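Local coordinates for PTS EIIA type-4 domain-containing protein (Streptococcus agalactiae NEM316, PDB 4TKZ) that probably serves as the EIIA component of a mannose-family sugar phosphotransferase system, relaying phosphoryl groups during sugar uptake, at residues Val52-Asp63 against Tyr80-Leu91. Numbering follows the deposited sequence.
Sequences VIDFKEILVLTD and YTDKKIKVLSGL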
loop_
_atom_site.group_PDB
_atom_site.type_symbol
_atom_site.label_atom_id
_atom_site.label_comp_id
_atom_site.label_asym_id
_atom_site.label_seq_id
_atom_site.Cartn_x
_atom_site.Cartn_y
_atom_site.Cartn_z
ATOM N N VAL A 52 -17.414 5.265 -13.013
ATOM C CA VAL A 52 -18.298 4.097 -12.967
ATOM C C VAL A 52 -19.497 4.124 -13.926
ATOM O O VAL A 52 -20.214 3.131 -14.023
ATOM C CB VAL A 52 -18.820 3.798 -11.528
ATOM C CG1 VAL A 52 -17.672 3.649 -10.562
ATOM C CG2 VAL A 52 -19.771 4.896 -11.055
ATOM N N ILE A 53 -19.704 5.240 -14.627
ATOM C CA ILE A 53 -20.873 5.417 -15.506
ATOM C C ILE A 53 -21.190 4.171 -16.331
ATOM O O ILE A 53 -22.310 3.667 -16.319
ATOM C CB ILE A 53 -20.657 6.570 -16.516
ATOM C CG1 ILE A 53 -20.393 7.891 -15.793
ATOM C CG2 ILE A 53 -21.860 6.689 -17.471
ATOM C CD1 ILE A 53 -19.968 9.025 -16.715
ATOM N N ASP A 54 -20.178 3.667 -17.024
ATOM C CA ASP A 54 -20.391 2.636 -18.028
ATOM C C ASP A 54 -19.843 1.269 -17.631
ATOM O O ASP A 54 -19.551 0.434 -18.494
ATOM C CB ASP A 54 -19.766 3.085 -19.350
ATOM C CG ASP A 54 -20.398 4.349 -19.883
ATOM O OD1 ASP A 54 -21.572 4.283 -20.284
ATOM O OD2 ASP A 54 -19.732 5.409 -19.886
ATOM N N PHE A 55 -19.714 1.032 -16.331
ATOM C CA PHE A 55 -19.224 -0.258 -15.849
ATOM C C PHE A 55 -20.189 -0.907 -14.851
ATOM O O PHE A 55 -20.857 -0.219 -14.077
ATOM C CB PHE A 55 -17.804 -0.109 -15.287
ATOM C CG PHE A 55 -16.788 0.282 -16.327
ATOM C CD1 PHE A 55 -16.584 1.621 -16.649
ATOM C CD2 PHE A 55 -16.050 -0.686 -16.998
ATOM C CE1 PHE A 55 -15.675 1.990 -17.605
ATOM C CE2 PHE A 55 -15.125 -0.322 -17.961
ATOM C CZ PHE A 55 -14.933 1.020 -18.263
ATOM N N LYS A 56 -20.279 -2.233 -14.901
ATOM C CA LYS A 56 -21.251 -2.971 -14.105
ATOM C C LYS A 56 -20.580 -3.702 -12.942
ATOM O O LYS A 56 -21.178 -3.877 -11.874
ATOM C CB LYS A 56 -21.998 -3.951 -15.014
ATOM C CG LYS A 56 -22.913 -4.945 -14.320
ATOM C CD LYS A 56 -23.503 -5.906 -15.352
ATOM C CE LYS A 56 -24.324 -7.016 -14.712
ATOM N NZ LYS A 56 -24.772 -8.021 -15.724
ATOM N N GLU A 57 -19.334 -4.120 -13.163
ATOM C CA GLU A 57 -18.548 -4.852 -12.174
ATOM C C GLU A 57 -17.309 -4.033 -11.844
ATOM O O GLU A 57 -16.436 -3.856 -12.695
ATOM C CB GLU A 57 -18.135 -6.208 -12.743
ATOM C CG GLU A 57 -19.302 -7.047 -13.255
ATOM C CD GLU A 57 -20.109 -7.689 -12.142
ATOM O OE1 GLU A 57 -19.658 -7.659 -10.976
ATOM O OE2 GLU A 57 -21.195 -8.234 -12.436
ATOM N N ILE A 58 -17.237 -3.529 -10.614
ATOM C CA ILE A 58 -16.218 -2.548 -10.237
ATOM C C ILE A 58 -15.578 -2.859 -8.888
ATOM O O ILE A 58 -16.264 -3.049 -7.878
ATOM C CB ILE A 58 -16.805 -1.118 -10.197
ATOM C CG1 ILE A 58 -17.302 -0.711 -11.583
ATOM C CG2 ILE A 58 -15.781 -0.104 -9.704
ATOM C CD1 ILE A 58 -18.628 0.019 -11.554
ATOM N N LEU A 59 -14.251 -2.921 -8.873
ATOM C CA LEU A 59 -13.549 -3.119 -7.621
ATOM C C LEU A 59 -12.830 -1.830 -7.267
ATOM O O LEU A 59 -11.974 -1.363 -8.017
ATOM C CB LEU A 59 -12.563 -4.292 -7.732
ATOM C CG LEU A 59 -11.710 -4.559 -6.487
ATOM C CD1 LEU A 59 -12.564 -4.869 -5.259
ATOM C CD2 LEU A 59 -10.731 -5.684 -6.750
ATOM N N VAL A 60 -13.175 -1.263 -6.117
ATOM C CA VAL A 60 -12.547 -0.034 -5.657
ATOM C C VAL A 60 -11.570 -0.310 -4.523
ATOM O O VAL A 60 -11.950 -0.784 -3.435
ATOM C CB VAL A 60 -13.568 1.005 -5.178
ATOM C CG1 VAL A 60 -12.837 2.286 -4.800
ATOM C CG2 VAL A 60 -14.616 1.274 -6.257
ATOM N N LEU A 61 -10.299 -0.015 -4.774
ATOM C CA LEU A 61 -9.276 -0.267 -3.775
ATOM C C LEU A 61 -8.885 1.044 -3.107
ATOM O O LEU A 61 -8.401 1.962 -3.761
ATOM C CB LEU A 61 -8.060 -0.923 -4.439
ATOM C CG LEU A 61 -8.464 -2.132 -5.287
ATOM C CD1 LEU A 61 -7.223 -2.739 -5.953
ATOM C CD2 LEU A 61 -9.173 -3.166 -4.406
ATOM N N THR A 62 -9.090 1.140 -1.800
ATOM C CA THR A 62 -8.811 2.395 -1.114
ATOM C C THR A 62 -7.808 2.215 -0.023
ATOM O O THR A 62 -7.641 1.110 0.488
ATOM C CB THR A 62 -10.073 2.995 -0.474
ATOM O OG1 THR A 62 -10.478 2.187 0.644
ATOM C CG2 THR A 62 -11.195 3.072 -1.500
ATOM N N ASP A 63 -7.165 3.307 0.372
ATOM C CA ASP A 63 -6.018 3.181 1.258
ATOM C C ASP A 63 -6.357 2.811 2.689
ATOM O O ASP A 63 -5.771 1.886 3.251
ATOM C CB ASP A 63 -5.109 4.420 1.206
ATOM C CG ASP A 63 -5.846 5.726 1.431
ATOM O OD1 ASP A 63 -7.093 5.745 1.506
ATOM O OD2 ASP A 63 -5.151 6.761 1.530
ATOM N N TYR A 80 -26.343 2.477 -6.908
ATOM C CA TYR A 80 -26.673 1.954 -8.223
ATOM C C TYR A 80 -27.291 0.564 -8.090
ATOM O O TYR A 80 -26.669 -0.357 -7.559
ATOM C CB TYR A 80 -25.418 1.878 -9.094
ATOM C CG TYR A 80 -24.656 3.175 -9.256
ATOM C CD1 TYR A 80 -23.743 3.593 -8.294
ATOM C CD2 TYR A 80 -24.826 3.965 -10.385
ATOM C CE1 TYR A 80 -23.030 4.763 -8.446
ATOM C CE2 TYR A 80 -24.109 5.134 -10.552
ATOM C CZ TYR A 80 -23.212 5.527 -9.581
ATOM O OH TYR A 80 -22.498 6.695 -9.750
ATOM N N THR A 81 -28.512 0.424 -8.592
ATOM C CA THR A 81 -29.271 -0.824 -8.511
ATOM C C THR A 81 -28.584 -2.008 -9.171
ATOM O O THR A 81 -28.526 -3.106 -8.605
ATOM C CB THR A 81 -30.658 -0.643 -9.161
ATOM O OG1 THR A 81 -31.386 0.356 -8.444
ATOM C CG2 THR A 81 -31.445 -1.941 -9.139
ATOM N N ASP A 82 -28.056 -1.794 -10.371
ATOM C CA ASP A 82 -27.539 -2.915 -11.145
ATOM C C ASP A 82 -26.023 -2.957 -11.293
ATOM O O ASP A 82 -25.497 -3.832 -11.974
ATOM C CB ASP A 82 -28.215 -2.977 -12.514
ATOM C CG ASP A 82 -29.655 -3.441 -12.422
ATOM O OD1 ASP A 82 -29.907 -4.479 -11.768
ATOM O OD2 ASP A 82 -30.532 -2.757 -12.990
ATOM N N LYS A 83 -25.325 -2.022 -10.659
ATOM C CA LYS A 83 -23.871 -2.092 -10.617
ATOM C C LYS A 83 -23.440 -2.926 -9.426
ATOM O O LYS A 83 -24.063 -2.879 -8.362
ATOM C CB LYS A 83 -23.250 -0.704 -10.500
ATOM C CG LYS A 83 -23.473 0.192 -11.712
ATOM C CD LYS A 83 -22.620 1.443 -11.596
ATOM C CE LYS A 83 -22.889 2.398 -12.737
ATOM N NZ LYS A 83 -22.715 1.752 -14.063
ATOM N N LYS A 84 -22.376 -3.697 -9.612
ATOM C CA LYS A 84 -21.748 -4.401 -8.501
ATOM C C LYS A 84 -20.449 -3.679 -8.161
ATOM O O LYS A 84 -19.486 -3.732 -8.920
ATOM C CB LYS A 84 -21.495 -5.863 -8.869
ATOM C CG LYS A 84 -22.772 -6.691 -8.968
ATOM C CD LYS A 84 -23.423 -6.867 -7.603
ATOM C CE LYS A 84 -24.889 -7.276 -7.720
ATOM N NZ LYS A 84 -25.775 -6.115 -8.037
ATOM N N ILE A 85 -20.443 -2.967 -7.040
ATOM C CA ILE A 85 -19.271 -2.199 -6.635
ATOM C C ILE A 85 -18.762 -2.703 -5.293
ATOM O O ILE A 85 -19.447 -2.584 -4.280
ATOM C CB ILE A 85 -19.579 -0.696 -6.544
ATOM C CG1 ILE A 85 -20.083 -0.172 -7.894
ATOM C CG2 ILE A 85 -18.344 0.077 -6.101
ATOM C CD1 ILE A 85 -20.704 1.230 -7.845
ATOM N N LYS A 86 -17.564 -3.289 -5.297
ATOM C CA LYS A 86 -16.924 -3.718 -4.063
ATOM C C LYS A 86 -15.909 -2.665 -3.631
ATOM O O LYS A 86 -15.156 -2.140 -4.454
ATOM C CB LYS A 86 -16.228 -5.072 -4.270
ATOM C CG LYS A 86 -17.193 -6.249 -4.387
ATOM C CD LYS A 86 -17.880 -6.521 -3.051
ATOM C CE LYS A 86 -18.535 -7.899 -3.026
ATOM N NZ LYS A 86 -19.569 -8.036 -1.958
ATOM N N VAL A 87 -15.891 -2.361 -2.339
ATOM C CA VAL A 87 -14.993 -1.345 -1.800
ATOM C C VAL A 87 -14.118 -1.949 -0.714
ATOM O O VAL A 87 -14.620 -2.375 0.336
ATOM C CB VAL A 87 -15.786 -0.168 -1.201
ATOM C CG1 VAL A 87 -14.843 0.894 -0.643
ATOM C CG2 VAL A 87 -16.724 0.433 -2.261
ATOM N N LEU A 88 -12.807 -1.996 -0.961
ATOM C CA LEU A 88 -11.873 -2.494 0.045
ATOM C C LEU A 88 -11.014 -1.362 0.610
ATOM O O LEU A 88 -10.700 -0.403 -0.098
ATOM C CB LEU A 88 -10.941 -3.572 -0.540
ATOM C CG LEU A 88 -11.541 -4.729 -1.333
ATOM C CD1 LEU A 88 -10.458 -5.788 -1.639
ATOM C CD2 LEU A 88 -12.705 -5.347 -0.576
ATOM N N SER A 89 -10.656 -1.471 1.890
ATOM C CA SER A 89 -9.590 -0.655 2.470
ATOM C C SER A 89 -8.349 -1.538 2.636
ATOM O O SER A 89 -8.422 -2.750 2.418
ATOM C CB SER A 89 -9.999 -0.089 3.821
ATOM O OG SER A 89 -10.262 -1.125 4.747
ATOM N N GLY A 90 -7.225 -0.931 3.017
ATOM C CA GLY A 90 -6.006 -1.673 3.331
ATOM C C GLY A 90 -5.115 -1.937 2.136
ATOM O O GLY A 90 -4.286 -2.843 2.168
ATOM N N LEU A 91 -5.287 -1.138 1.084
ATOM C CA LEU A 91 -4.621 -1.368 -0.200
ATOM C C LEU A 91 -3.117 -1.561 -0.065
ATOM O O LEU A 91 -2.422 -0.689 0.460
ATOM C CB LEU A 91 -4.893 -0.197 -1.154
ATOM C CG LEU A 91 -4.052 -0.143 -2.433
ATOM C CD1 LEU A 91 -4.299 -1.378 -3.297
ATOM C CD2 LEU A 91 -4.363 1.120 -3.216
HETATM O O HOH W 1 -3.289 1.416 2.005
#
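Strands 57-62 and 84-89 run parallel, 14° apart, joined by a ladder in which I58 and V60 each donate and accept: K84 N binds K56 O, I58 N binds K84 O, K86 N binds I58 O, V60 N binds K86 O and L88 N binds V60 O. At the C-terminal end L88 O is gripped twice, from opposite faces of its carbonyl plane, by T62 N at 2.8 Å and T62 OG1 at 2.7 Å; chi1 of 70° sets the hydroxyl between backbone N and carbonyl carbon, within reach of that oxygen. Beyond it G90 N reaches D63 O from above the carbonyl plane (3.2 Å), and one water bridges D63 O to L91 O. At the other end the ammonium of K83 binds three carbonyls of the turn 52-55: F55 O (2.7 Å from NZ), V52 O (2.9 Å) and, from above its plane, I53 O (3.0 Å). The bend at chi4 (-55°) turns NZ in among these three oxygens, while K83 CD lies over one face of the Y80 ring, toward its rim, and the Y80 OH meets V52 CG2. Among apolar groups, I58 CD1 lies alongside I85 CG1 (3.9 Å) and V60 CG2 touches I85 CG2; on the opposite face L61 CD2 packs beside L88 CD1 (4.0 Å), and L91 crosses L61 nearly at right angles. The pair forms a right-handed beta-alpha-beta crossover through helix 68-76, which covers V60 and V87, whereas helix 110-122 covers L59 and L88. Strand 3-9 flanks 57-62, its H9, probably the phosphorylated histidine as in mannose-type EIIA domains, hydrogen-bonding D63 OD2 through ND1, and L88 and S89 continue the sheet antiparallel into the second subunit.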